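Local coordinates for sugar-binding transport ATP-binding protein (Pyrococcus horikoshii, PDB 1V43) that probably binds and hydrolyses ATP as the ATPase subunit of an ABC transporter that takes up sugars, at residues Glu38-Leu43 / Arg211-Asn216. Residues are numbered along the deposited sequence; the frame is centred on the assembly and turned at random.
Sequences EFLVLL and RIAVMN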
loop_
_atom_site.group_PDB
_atom_site.type_symbol
_atom_site.label_atom_id
_atom_site.label_comp_id
_atom_site.label_asym_id
_atom_site.label_seq_id
_atom_site.Cartn_x
_atom_site.Cartn_y
_atom_site.Cartn_z
ATOM N N GLU A 38 9.412 -14.698 -21.525
ATOM C CA GLU A 38 8.687 -13.577 -20.926
ATOM C C GLU A 38 8.470 -13.801 -19.434
ATOM O O GLU A 38 8.664 -14.894 -18.921
ATOM C CB GLU A 38 7.328 -13.312 -21.596
ATOM C CG GLU A 38 6.209 -14.285 -21.225
ATOM C CD GLU A 38 4.841 -13.873 -21.775
ATOM O OE1 GLU A 38 3.976 -14.764 -21.927
ATOM O OE2 GLU A 38 4.614 -12.668 -22.041
ATOM N N PHE A 39 8.098 -12.728 -18.755
ATOM C CA PHE A 39 7.817 -12.767 -17.335
ATOM C C PHE A 39 6.308 -12.642 -17.261
ATOM O O PHE A 39 5.771 -11.558 -17.446
ATOM C CB PHE A 39 8.468 -11.575 -16.627
ATOM C CG PHE A 39 8.584 -11.747 -15.149
ATOM C CD1 PHE A 39 9.829 -11.717 -14.532
ATOM C CD2 PHE A 39 7.460 -11.976 -14.372
ATOM C CE1 PHE A 39 9.949 -11.916 -13.173
ATOM C CE2 PHE A 39 7.576 -12.174 -13.004
ATOM C CZ PHE A 39 8.823 -12.144 -12.405
ATOM N N LEU A 40 5.612 -13.749 -17.052
ATOM C CA LEU A 40 4.165 -13.675 -16.970
ATOM C C LEU A 40 3.702 -13.736 -15.527
ATOM O O LEU A 40 4.069 -14.649 -14.801
ATOM C CB LEU A 40 3.509 -14.819 -17.734
ATOM C CG LEU A 40 1.991 -14.904 -17.493
ATOM C CD1 LEU A 40 1.279 -13.748 -18.210
ATOM C CD2 LEU A 40 1.460 -16.239 -17.990
ATOM N N VAL A 41 2.906 -12.756 -15.117
ATOM C CA VAL A 41 2.363 -12.750 -13.765
ATOM C C VAL A 41 0.920 -13.245 -13.793
ATOM O O VAL A 41 0.130 -12.827 -14.644
ATOM C CB VAL A 41 2.330 -11.334 -13.135
ATOM C CG1 VAL A 41 1.577 -11.393 -11.810
ATOM C CG2 VAL A 41 3.744 -10.812 -12.906
ATOM N N LEU A 42 0.593 -14.168 -12.895
ATOM C CA LEU A 42 -0.774 -14.649 -12.777
ATOM C C LEU A 42 -1.280 -13.850 -11.566
ATOM O O LEU A 42 -0.827 -14.052 -10.433
ATOM C CB LEU A 42 -0.818 -16.146 -12.498
ATOM C CG LEU A 42 -0.157 -17.075 -13.515
ATOM C CD1 LEU A 42 -0.377 -18.525 -13.078
ATOM C CD2 LEU A 42 -0.715 -16.809 -14.915
ATOM N N LEU A 43 -2.194 -12.925 -11.832
ATOM C CA LEU A 43 -2.737 -12.027 -10.825
ATOM C C LEU A 43 -4.197 -12.298 -10.518
ATOM O O LEU A 43 -5.018 -12.418 -11.428
ATOM C CB LEU A 43 -2.586 -10.577 -11.308
ATOM C CG LEU A 43 -3.161 -9.466 -10.429
ATOM C CD1 LEU A 43 -2.361 -9.374 -9.146
ATOM C CD2 LEU A 43 -3.121 -8.129 -11.173
ATOM N N ARG A 211 3.678 -9.272 -19.089
ATOM C CA ARG A 211 2.265 -9.447 -19.315
ATOM C C ARG A 211 1.662 -9.919 -18.010
ATOM O O ARG A 211 2.343 -10.490 -17.162
ATOM C CB ARG A 211 2.002 -10.450 -20.429
ATOM C CG ARG A 211 2.213 -9.881 -21.846
ATOM C CD ARG A 211 1.454 -10.717 -22.869
ATOM N NE ARG A 211 1.858 -12.120 -22.855
ATOM C CZ ARG A 211 1.154 -13.099 -23.414
ATOM N NH1 ARG A 211 1.584 -14.354 -23.368
ATOM N NH2 ARG A 211 0.003 -12.824 -24.008
ATOM N N ILE A 212 0.379 -9.662 -17.855
ATOM C CA ILE A 212 -0.339 -10.031 -16.660
ATOM C C ILE A 212 -1.588 -10.792 -17.091
ATOM O O ILE A 212 -2.284 -10.387 -18.029
ATOM C CB ILE A 212 -0.786 -8.748 -15.869
ATOM C CG1 ILE A 212 0.419 -7.947 -15.384
ATOM C CG2 ILE A 212 -1.627 -9.132 -14.694
ATOM C CD1 ILE A 212 0.026 -6.645 -14.666
ATOM N N ALA A 213 -1.863 -11.890 -16.409
ATOM C CA ALA A 213 -3.046 -12.686 -16.682
ATOM C C ALA A 213 -3.923 -12.596 -15.430
ATOM O O ALA A 213 -3.606 -13.190 -14.406
ATOM C CB ALA A 213 -2.653 -14.132 -16.944
ATOM N N VAL A 214 -5.013 -11.846 -15.519
ATOM C CA VAL A 214 -5.920 -11.674 -14.391
ATOM C C VAL A 214 -6.882 -12.865 -14.318
ATOM O O VAL A 214 -7.491 -13.253 -15.314
ATOM C CB VAL A 214 -6.733 -10.379 -14.549
ATOM C CG1 VAL A 214 -7.509 -10.075 -13.273
ATOM C CG2 VAL A 214 -5.809 -9.242 -14.916
ATOM N N MET A 215 -7.007 -13.444 -13.133
ATOM C CA MET A 215 -7.875 -14.592 -12.930
ATOM C C MET A 215 -8.871 -14.355 -11.807
ATOM O O MET A 215 -8.588 -13.637 -10.859
ATOM C CB MET A 215 -7.039 -15.838 -12.609
ATOM C CG MET A 215 -6.202 -16.356 -13.766
ATOM S SD MET A 215 -5.259 -17.824 -13.290
ATOM C CE MET A 215 -6.602 -19.088 -13.296
ATOM N N ASN A 216 -10.039 -14.975 -11.933
ATOM C CA ASN A 216 -11.111 -14.880 -10.946
ATOM C C ASN A 216 -11.985 -16.126 -11.109
ATOM O O ASN A 216 -12.391 -16.460 -12.225
ATOM C CB ASN A 216 -11.956 -13.618 -11.179
ATOM C CG ASN A 216 -13.068 -13.458 -10.146
ATOM O OD1 ASN A 216 -12.808 -13.352 -8.950
ATOM N ND2 ASN A 216 -14.311 -13.444 -10.611
#
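Arg211 and Glu38 join the entrances of two neighbouring parallel strands through a two-pronged salt bridge. Followed outward, Arg211 first sets its CB against Leu40 CD1, 4.0 Å away; CG and CD then pass Glu38 OE2. A bend at chi3 (-58°) turns the guanidinium so that its NE edge faces the carboxylate. There NE donates to Glu38 OE2 at 2.9 Å, while NH1 reaches Glu38 OE1 at 2.8 Å in a nearly straight bond (172°). Both oxygens use their syn lone pairs, and the two flat groups lie only 19° from coplanar, a fit that arginine's paired N-H groups suit well. Glu38 OE1 is gripped by two donors, Arg211 NH1 and Lys35 N, and Thr33 O in turn holds NH1. With an alanine here, the buried Glu38 carboxylate would probably be left without its charged mate, and Thr33 O would lose its bond from NH1. Beyond the ion pair, the backbones zip together: Val41 N binds Arg211 O, Val41 O accepts Ala213 N at 2.8 Å, Leu43 N donates to Ala213 O, and Leu43 O accepts from Met215 N. On one face, small Ala213 lets Leu42 CD2 settle 3.9 Å from its CB; on the other, branched Ile212 presents CG2 to Leu43 CB at 3.8 Å, and both residues touch Ala205 of helix 202-208, which packs on this face. Such apolar residues suit a buried sheet. This is the parallel core of the P-loop ATPase fold, with strand 39-43 leading directly into the ATP-binding loop that includes Gly47, Cys48 and Lys50.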